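Local coordinates for protein pyridoxamine 5-phosphate-dependent dehydrase (Escherichia coli, PDB 3B8X) that removes the C3'-hydroxyl group of GDP-4-keto-6-deoxy-D-mannose by a combined transamination and deoxygenation, a step in the biosynthesis of L-colitose for the O-antigen, at residues B[190-195]-B[266-271]; B[227-232]-B[243-248]. The protein carries 1 engineered substitution. All coordinates share one frame; numbering follows the deposited sequence.

Interaction 1 of 2, residues B[190-195]-B[266-271]; sequences NHIATM and KKLPRF. Engineered in segment 190-195: Asn190 (natural residue His).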
ATOM      1  N   ASN B 190       2.078 -11.741  14.226  1.00 26.16           N
ATOM      2  CA  ASN B 190       0.881 -11.264  14.898  1.00  5.38           C
ATOM      3  C   ASN B 190      -0.036 -12.385  15.384  1.00  8.09           C
ATOM      4  O   ASN B 190       0.333 -13.521  15.364  1.00 10.09           O
ATOM      5  CB  ASN B 190       0.123 -10.338  13.966  1.00  9.75           C
ATOM      6  CG  ASN B 190      -0.351  -9.140  14.657  1.00 38.98           C
ATOM      7  OD1 ASN B 190      -0.640  -9.191  15.847  1.00 99.89           O
ATOM      8  ND2 ASN B 190      -0.396  -8.031  13.955  1.00 38.57           N
ATOM      9  N   HIS B 191      -1.226 -12.017  15.868  1.00 18.14           N
ATOM     10  CA  HIS B 191      -2.176 -13.003  16.374  1.00  8.89           C
ATOM     11  C   HIS B 191      -2.550 -14.042  15.332  1.00 17.80           C
ATOM     12  O   HIS B 191      -2.683 -15.202  15.643  1.00 15.69           O
ATOM     13  CB  HIS B 191      -3.418 -12.324  16.963  1.00 20.23           C
ATOM     14  CG  HIS B 191      -3.130 -11.705  18.281  1.00 17.15           C
ATOM     15  ND1 HIS B 191      -2.692 -10.400  18.408  1.00 14.50           N
ATOM     16  CD2 HIS B 191      -3.042 -12.258  19.513  1.00 10.81           C
ATOM     17  CE1 HIS B 191      -2.435 -10.155  19.684  1.00 12.22           C
ATOM     18  NE2 HIS B 191      -2.600 -11.276  20.366  1.00 12.45           N
ATOM     19  N   ILE B 192      -2.775 -13.597  14.110  1.00 10.94           N
ATOM     20  CA  ILE B 192      -3.055 -14.485  12.968  1.00 13.51           C
ATOM     21  C   ILE B 192      -2.128 -13.998  11.861  1.00 23.70           C
ATOM     22  O   ILE B 192      -1.649 -12.856  11.919  1.00  5.86           O
ATOM     23  CB  ILE B 192      -4.542 -14.487  12.480  1.00 10.47           C
ATOM     24  CG1 ILE B 192      -4.966 -13.137  11.883  1.00  5.68           C
ATOM     25  CG2 ILE B 192      -5.430 -14.952  13.599  1.00 10.16           C
ATOM     26  CD1 ILE B 192      -6.357 -13.186  11.163  1.00  4.64           C
ATOM     27  N   ALA B 193      -1.870 -14.841  10.859  1.00 11.00           N
ATOM     28  CA  ALA B 193      -0.921 -14.447   9.827  1.00  9.48           C
ATOM     29  C   ALA B 193      -1.323 -14.862   8.429  1.00 13.35           C
ATOM     30  O   ALA B 193      -1.637 -16.005   8.194  1.00  8.88           O
ATOM     31  CB  ALA B 193       0.442 -15.022  10.192  1.00  5.28           C
ATOM     32  N   THR B 194      -1.332 -13.917   7.490  1.00  8.13           N
ATOM     33  CA  THR B 194      -1.741 -14.190   6.121  1.00  7.79           C
ATOM     34  C   THR B 194      -0.613 -13.694   5.206  1.00  9.87           C
ATOM     35  O   THR B 194      -0.850 -13.166   4.126  1.00 11.30           O
ATOM     36  CB  THR B 194      -3.029 -13.394   5.814  1.00 15.52           C
ATOM     37  OG1 THR B 194      -2.779 -11.990   6.002  1.00  8.56           O
ATOM     38  CG2 THR B 194      -4.106 -13.793   6.770  1.00  5.15           C
ATOM     39  N   MET B 195       0.619 -13.868   5.658  1.00  7.10           N
ATOM     40  CA  MET B 195       1.812 -13.370   4.961  1.00  9.23           C
ATOM     41  C   MET B 195       1.943 -11.864   5.274  1.00 27.26           C
ATOM     42  O   MET B 195       2.849 -11.482   5.999  1.00  5.48           O
ATOM     43  CB  MET B 195       1.797 -13.723   3.455  1.00  3.66           C
ATOM     44  CG  MET B 195       1.607 -15.213   3.259  1.00 10.84           C
ATOM     45  SD  MET B 195       1.908 -15.755   1.560  1.00 11.30           S
ATOM     46  CE  MET B 195       0.426 -15.316   0.844  1.00 11.15           C
ATOM     47  N   LYS B 266     -10.621 -19.429  12.291  1.00 16.62           N
ATOM     48  CA  LYS B 266     -11.162 -20.533  13.047  1.00 13.77           C
ATOM     49  C   LYS B 266     -10.273 -20.915  14.207  1.00 29.82           C
ATOM     50  O   LYS B 266     -10.758 -21.383  15.243  1.00 13.41           O
ATOM     51  CB  LYS B 266     -11.396 -21.728  12.160  1.00  9.66           C
ATOM     52  CG  LYS B 266     -12.128 -21.359  10.900  1.00  9.62           C
ATOM     53  CD  LYS B 266     -12.089 -22.524   9.955  1.00 13.28           C
ATOM     54  CE  LYS B 266     -13.283 -22.530   9.044  1.00 19.23           C
ATOM     55  NZ  LYS B 266     -13.221 -23.624   8.051  1.00 16.18           N
ATOM     56  N   LYS B 267      -8.970 -20.708  14.059  1.00  9.21           N
ATOM     57  CA  LYS B 267      -8.068 -21.116  15.127  1.00  8.81           C
ATOM     58  C   LYS B 267      -7.913 -20.050  16.205  1.00 12.71           C
ATOM     59  O   LYS B 267      -7.456 -20.334  17.313  1.00 16.63           O
ATOM     60  CB  LYS B 267      -6.681 -21.418  14.545  1.00 17.92           C
ATOM     61  CG  LYS B 267      -6.544 -22.804  13.865  1.00 23.56           C
ATOM     62  CD  LYS B 267      -5.404 -22.809  12.860  1.00 13.36           C
ATOM     63  CE  LYS B 267      -5.198 -24.153  12.148  1.00 13.05           C
ATOM     64  NZ  LYS B 267      -5.174 -23.881  10.742  1.00 14.56           N
ATOM     65  N   LEU B 268      -8.243 -18.812  15.856  1.00 10.75           N
ATOM     66  CA  LEU B 268      -8.039 -17.696  16.781  1.00 17.22           C
ATOM     67  C   LEU B 268      -8.383 -17.894  18.264  1.00 11.97           C
ATOM     68  O   LEU B 268      -7.623 -17.525  19.167  1.00 10.72           O
ATOM     69  CB  LEU B 268      -8.682 -16.429  16.220  1.00 11.06           C
ATOM     70  CG  LEU B 268      -8.534 -15.181  17.068  1.00 22.81           C
ATOM     71  CD1 LEU B 268      -7.117 -14.718  16.963  1.00 14.48           C
ATOM     72  CD2 LEU B 268      -9.495 -14.157  16.518  1.00 15.74           C
ATOM     73  N   PRO B 269      -9.571 -18.432  18.518  1.00 17.68           N
ATOM     74  CA  PRO B 269     -10.023 -18.580  19.900  1.00 23.91           C
ATOM     75  C   PRO B 269      -9.024 -19.422  20.688  1.00 28.57           C
ATOM     76  O   PRO B 269      -8.677 -19.130  21.834  1.00 18.79           O
ATOM     77  CB  PRO B 269     -11.392 -19.286  19.758  1.00 15.37           C
ATOM     78  CG  PRO B 269     -11.883 -18.863  18.352  1.00 16.86           C
ATOM     79  CD  PRO B 269     -10.573 -18.925  17.546  1.00  9.75           C
ATOM     80  N   ARG B 270      -8.568 -20.489  20.065  1.00  9.96           N
ATOM     81  CA  ARG B 270      -7.600 -21.348  20.707  1.00 12.52           C
ATOM     82  C   ARG B 270      -6.275 -20.599  20.811  1.00 17.86           C
ATOM     83  O   ARG B 270      -5.536 -20.685  21.786  1.00  8.43           O
ATOM     84  CB  ARG B 270      -7.435 -22.596  19.861  1.00 10.10           C
ATOM     85  CG  ARG B 270      -6.843 -23.751  20.644  1.00 21.09           C
ATOM     86  CD  ARG B 270      -6.664 -25.024  19.821  1.00 50.66           C
ATOM     87  NE  ARG B 270      -6.423 -24.824  18.387  1.00 35.48           N
ATOM     88  CZ  ARG B 270      -5.213 -24.777  17.832  1.00 55.62           C
ATOM     89  NH1 ARG B 270      -4.138 -24.865  18.617  1.00 28.69           N
ATOM     90  NH2 ARG B 270      -5.075 -24.629  16.507  1.00 25.56           N
ATOM     91  N   PHE B 271      -5.933 -19.853  19.784  1.00  7.89           N
ATOM     92  CA  PHE B 271      -4.684 -19.146  19.866  1.00  3.53           C
ATOM     93  C   PHE B 271      -4.804 -18.200  21.069  1.00  9.41           C
ATOM     94  O   PHE B 271      -3.852 -18.052  21.833  1.00 13.98           O
ATOM     95  CB  PHE B 271      -4.494 -18.277  18.605  1.00  7.00           C
ATOM     96  CG  PHE B 271      -4.077 -19.049  17.364  1.00 10.71           C
ATOM     97  CD1 PHE B 271      -3.744 -20.383  17.426  1.00 15.67           C
ATOM     98  CD2 PHE B 271      -3.974 -18.395  16.140  1.00 18.60           C
ATOM     99  CE1 PHE B 271      -3.341 -21.064  16.267  1.00 17.33           C
ATOM    100  CE2 PHE B 271      -3.535 -19.057  15.002  1.00 12.80           C
ATOM    101  CZ  PHE B 271      -3.221 -20.403  15.061  1.00 21.57           C
TER

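Interaction 2 of 2, residues B[227-232]-B[243-248]; sequences NKVTGV and KFVLPG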
ATOM      1  N   ASN B 227     -25.028   3.063  -3.414  1.00 15.30           N
ATOM      2  CA  ASN B 227     -23.944   3.111  -2.431  1.00 23.59           C
ATOM      3  C   ASN B 227     -23.840   4.529  -1.948  1.00 30.97           C
ATOM      4  O   ASN B 227     -24.294   5.444  -2.616  1.00 13.20           O
ATOM      5  CB  ASN B 227     -22.610   2.701  -3.076  1.00 16.30           C
ATOM      6  CG  ASN B 227     -22.172   3.675  -4.131  1.00 13.77           C
ATOM      7  OD1 ASN B 227     -21.644   4.752  -3.825  1.00 27.24           O
ATOM      8  ND2 ASN B 227     -22.545   3.379  -5.375  1.00  7.17           N
ATOM      9  N   LYS B 228     -23.214   4.713  -0.797  1.00 12.74           N
ATOM     10  CA  LYS B 228     -23.088   6.048  -0.222  1.00  9.48           C
ATOM     11  C   LYS B 228     -22.108   6.963  -0.902  1.00 16.79           C
ATOM     12  O   LYS B 228     -21.977   8.134  -0.509  1.00 18.77           O
ATOM     13  CB  LYS B 228     -22.646   5.893   1.234  1.00 11.30           C
ATOM     14  CG  LYS B 228     -23.730   5.354   2.188  1.00 26.18           C
ATOM     15  CD  LYS B 228     -24.913   4.710   1.483  1.00 99.89           C
ATOM     16  CE  LYS B 228     -26.103   4.584   2.435  1.00 87.58           C
ATOM     17  NZ  LYS B 228     -27.253   5.449   2.038  1.00 99.89           N
ATOM     18  N   VAL B 229     -21.354   6.451  -1.865  1.00 16.16           N
ATOM     19  CA  VAL B 229     -20.332   7.312  -2.432  1.00 12.21           C
ATOM     20  C   VAL B 229     -20.840   7.998  -3.663  1.00 10.19           C
ATOM     21  O   VAL B 229     -20.618   9.189  -3.859  1.00 23.56           O
ATOM     22  CB  VAL B 229     -18.980   6.545  -2.812  1.00  7.79           C
ATOM     23  CG1 VAL B 229     -17.967   7.537  -3.363  1.00  7.94           C
ATOM     24  CG2 VAL B 229     -18.399   5.816  -1.560  1.00  8.61           C
ATOM     25  N   THR B 230     -21.460   7.226  -4.537  1.00 14.30           N
ATOM     26  CA  THR B 230     -21.916   7.816  -5.778  1.00 14.20           C
ATOM     27  C   THR B 230     -23.436   7.742  -5.844  1.00 24.32           C
ATOM     28  O   THR B 230     -24.048   8.169  -6.821  1.00 25.88           O
ATOM     29  CB  THR B 230     -21.345   7.043  -6.966  1.00 13.39           C
ATOM     30  OG1 THR B 230     -21.995   5.769  -7.008  1.00 23.36           O
ATOM     31  CG2 THR B 230     -19.826   6.855  -6.803  1.00 22.79           C
ATOM     32  N   GLY B 231     -24.048   7.238  -4.777  1.00 19.33           N
ATOM     33  CA  GLY B 231     -25.490   7.214  -4.738  1.00 19.91           C
ATOM     34  C   GLY B 231     -26.023   6.071  -5.553  1.00 16.20           C
ATOM     35  O   GLY B 231     -26.400   5.028  -5.005  1.00 24.30           O
ATOM     36  N   VAL B 232     -26.084   6.262  -6.866  1.00 31.26           N
ATOM     37  CA  VAL B 232     -26.583   5.184  -7.712  1.00 17.62           C
ATOM     38  C   VAL B 232     -25.714   4.932  -8.924  1.00 15.10           C
ATOM     39  O   VAL B 232     -25.478   5.847  -9.706  1.00 15.91           O
ATOM     40  CB  VAL B 232     -28.063   5.387  -8.121  1.00 27.86           C
ATOM     41  CG1 VAL B 232     -28.520   4.221  -9.029  1.00 10.21           C
ATOM     42  CG2 VAL B 232     -28.925   5.435  -6.872  1.00 26.02           C
ATOM     43  N   LYS B 243     -14.554   4.489 -13.737  1.00 20.11           N
ATOM     44  CA  LYS B 243     -15.131   5.728 -13.254  1.00 24.45           C
ATOM     45  C   LYS B 243     -14.333   5.981 -11.934  1.00 13.65           C
ATOM     46  O   LYS B 243     -14.355   5.148 -11.012  1.00 17.24           O
ATOM     47  CB  LYS B 243     -16.600   5.397 -12.972  1.00 27.48           C
ATOM     48  CG  LYS B 243     -17.454   6.524 -12.426  1.00 23.20           C
ATOM     49  CD  LYS B 243     -18.786   6.549 -13.206  1.00 29.86           C
ATOM     50  CE  LYS B 243     -19.999   6.994 -12.402  1.00 99.89           C
ATOM     51  NZ  LYS B 243     -21.244   6.782 -13.223  1.00 20.86           N
ATOM     52  N   PHE B 244     -13.655   7.122 -11.830  1.00 16.45           N
ATOM     53  CA  PHE B 244     -12.817   7.435 -10.670  1.00 10.15           C
ATOM     54  C   PHE B 244     -13.409   8.561  -9.828  1.00 15.58           C
ATOM     55  O   PHE B 244     -13.554   9.677 -10.314  1.00 15.25           O
ATOM     56  CB  PHE B 244     -11.441   7.808 -11.211  1.00  8.09           C
ATOM     57  CG  PHE B 244     -10.734   6.655 -11.836  1.00  7.18           C
ATOM     58  CD1 PHE B 244     -10.356   6.679 -13.174  1.00 15.63           C
ATOM     59  CD2 PHE B 244     -10.477   5.513 -11.090  1.00 11.93           C
ATOM     60  CE1 PHE B 244      -9.647   5.622 -13.757  1.00 11.49           C
ATOM     61  CE2 PHE B 244      -9.784   4.421 -11.683  1.00 10.48           C
ATOM     62  CZ  PHE B 244      -9.375   4.486 -13.021  1.00  9.45           C
ATOM     63  N   VAL B 245     -13.712   8.281  -8.562  1.00 11.03           N
ATOM     64  CA  VAL B 245     -14.446   9.216  -7.687  1.00 16.18           C
ATOM     65  C   VAL B 245     -13.923   9.731  -6.357  1.00 20.77           C
ATOM     66  O   VAL B 245     -14.470  10.705  -5.824  1.00 13.28           O
ATOM     67  CB  VAL B 245     -15.909   8.709  -7.475  1.00 15.27           C
ATOM     68  CG1 VAL B 245     -16.549   8.457  -8.844  1.00 16.15           C
ATOM     69  CG2 VAL B 245     -15.947   7.374  -6.675  1.00 15.27           C
ATOM     70  N   LEU B 246     -12.925   9.065  -5.781  1.00  9.52           N
ATOM     71  CA  LEU B 246     -12.291   9.519  -4.541  1.00  9.96           C
ATOM     72  C   LEU B 246     -10.781   9.323  -4.758  1.00  7.30           C
ATOM     73  O   LEU B 246     -10.391   8.360  -5.447  1.00 10.50           O
ATOM     74  CB  LEU B 246     -12.763   8.664  -3.356  1.00  4.02           C
ATOM     75  CG  LEU B 246     -14.159   9.065  -2.896  1.00  6.45           C
ATOM     76  CD1 LEU B 246     -14.520   8.166  -1.771  1.00  6.88           C
ATOM     77  CD2 LEU B 246     -14.262  10.539  -2.465  1.00  6.33           C
ATOM     78  N   PRO B 247      -9.948  10.216  -4.215  1.00  6.31           N
ATOM     79  CA  PRO B 247      -8.488  10.061  -4.325  1.00 13.98           C
ATOM     80  C   PRO B 247      -8.046   8.903  -3.415  1.00 16.38           C
ATOM     81  O   PRO B 247      -7.771   9.096  -2.242  1.00 17.22           O
ATOM     82  CB  PRO B 247      -7.920  11.423  -3.848  1.00 11.39           C
ATOM     83  CG  PRO B 247      -9.131  12.279  -3.436  1.00 10.10           C
ATOM     84  CD  PRO B 247     -10.336  11.352  -3.355  1.00  8.38           C
ATOM     85  N   GLY B 248      -7.954   7.697  -3.970  1.00 14.65           N
ATOM     86  CA  GLY B 248      -7.572   6.520  -3.188  1.00  3.41           C
ATOM     87  C   GLY B 248      -6.201   5.879  -3.526  1.00  9.90           C
ATOM     88  O   GLY B 248      -5.250   6.532  -4.027  1.00  6.50           O
TER

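Interaction 1 of 2, residues B[190-195]-B[266-271]
Ile192 and Leu268 meet in a small, buried, apolar contact between a loop near the bound ligand and the long helix 255-286. The loop joins strand 181-185 to strand 198-202 of the large mixed sheet. Methyl touches methyl: Ile192 CG2 lies 3.8 Å from Leu268 CD1, and the two side chains run at a slant to each other. In Ile192, CG2 stands anti to the carbonyl carbon, with CG1 between N and C (chi1 66°), and this puts the short branch against the helix. Leu268 CD1 also comes to 4.4 Å from His191 CB.

Phe271, about one helical turn on, meets backbone instead. Phe271 CD2 is 3.5 Å from His191 O, which approaches the ring obliquely. Lys267 CB lies over one face of the Phe271 ring, toward its rim. His191 carries its polar end elsewhere, with NE2 hydrogen-bonded to Ser302 O. Just before it, the engineered Asn190 (histidine in the natural sequence) accepts from His191 N through Asn190 OD1 at 2.9 Å. Tyr39 and Phe47 of helix 34-47 pack on Ile192 and Leu268 respectively.

No hydrogen bond joins 190-195 to 266-271. The contact rests on methyl packing and on a backbone carbonyl set obliquely against an aromatic ring. The bonds from Ala193 N to Gln264 OE1 and from His191 NE2 to Ser302 O probably help fix the path of the loop.

Interaction 2 of 2, residues B[227-232]-B[243-248]
Val229, Thr230 and Val245 have the most surface buried here. Val229 CG1 and Val245 CG2 each meet two partners. Val229 CG1 sits 3.8 Å from Leu246 CD1. The same Val229 CG1 is 3.9 Å from Val245 CG2. With CG1 anti to the backbone N (chi1 -179°), that branch faces across the contact. Thr230 adds its methyl: Thr230 CG2 lies 3.9 Å from Val245 CG2, and the two side chains cross at about a right angle. The hydroxyl of Thr230 is used within its own turn, where Thr230 OG1 accepts from Asn227 ND2 at 2.9 Å, near the amide plane of Asn227. Asn227 ND2 also bonds to Pro224 O.

Asn227 shapes that turn. Asn227 OD1 takes two backbone N-H groups, Val229 N at 2.6 Å and Thr230 N at 2.6 Å. The first lies in the carbonyl plane on a lone pair but is bent at the hydrogen; the second is tilted from the plane but nearly straight (169°). Cys213 of helix 205-214 touches both Val245 and Leu246. Tyr349 of the second subunit also packs on Leu246, at the dimer interface. The turn between strands 226-227 and 231-232 is a beta-hairpin connection with an Asx turn, its methyls packed on 243-248.

In the fold
Interactions 1 and 2 are separate in space. Their centres lie 34 Å apart and their nearest atoms about 21 Å apart. In sequence, both segments of interaction 2 fall between 190-195 and 266-271. The chain passes through the small hairpin and the 243-248 loop before entering helix 255-286, which supplies the second half of interaction 1. In interaction 1 the side chain of His191 is about 10 Å from the bound cofactor-sugar adduct and about 8 Å from a sodium ion. Interaction 2, whose centre is about 27 Å from the chain centre, is not itself in a pocket, but Phe242 and Asn250, on either side of 243-248 in sequence, line a ligand pocket.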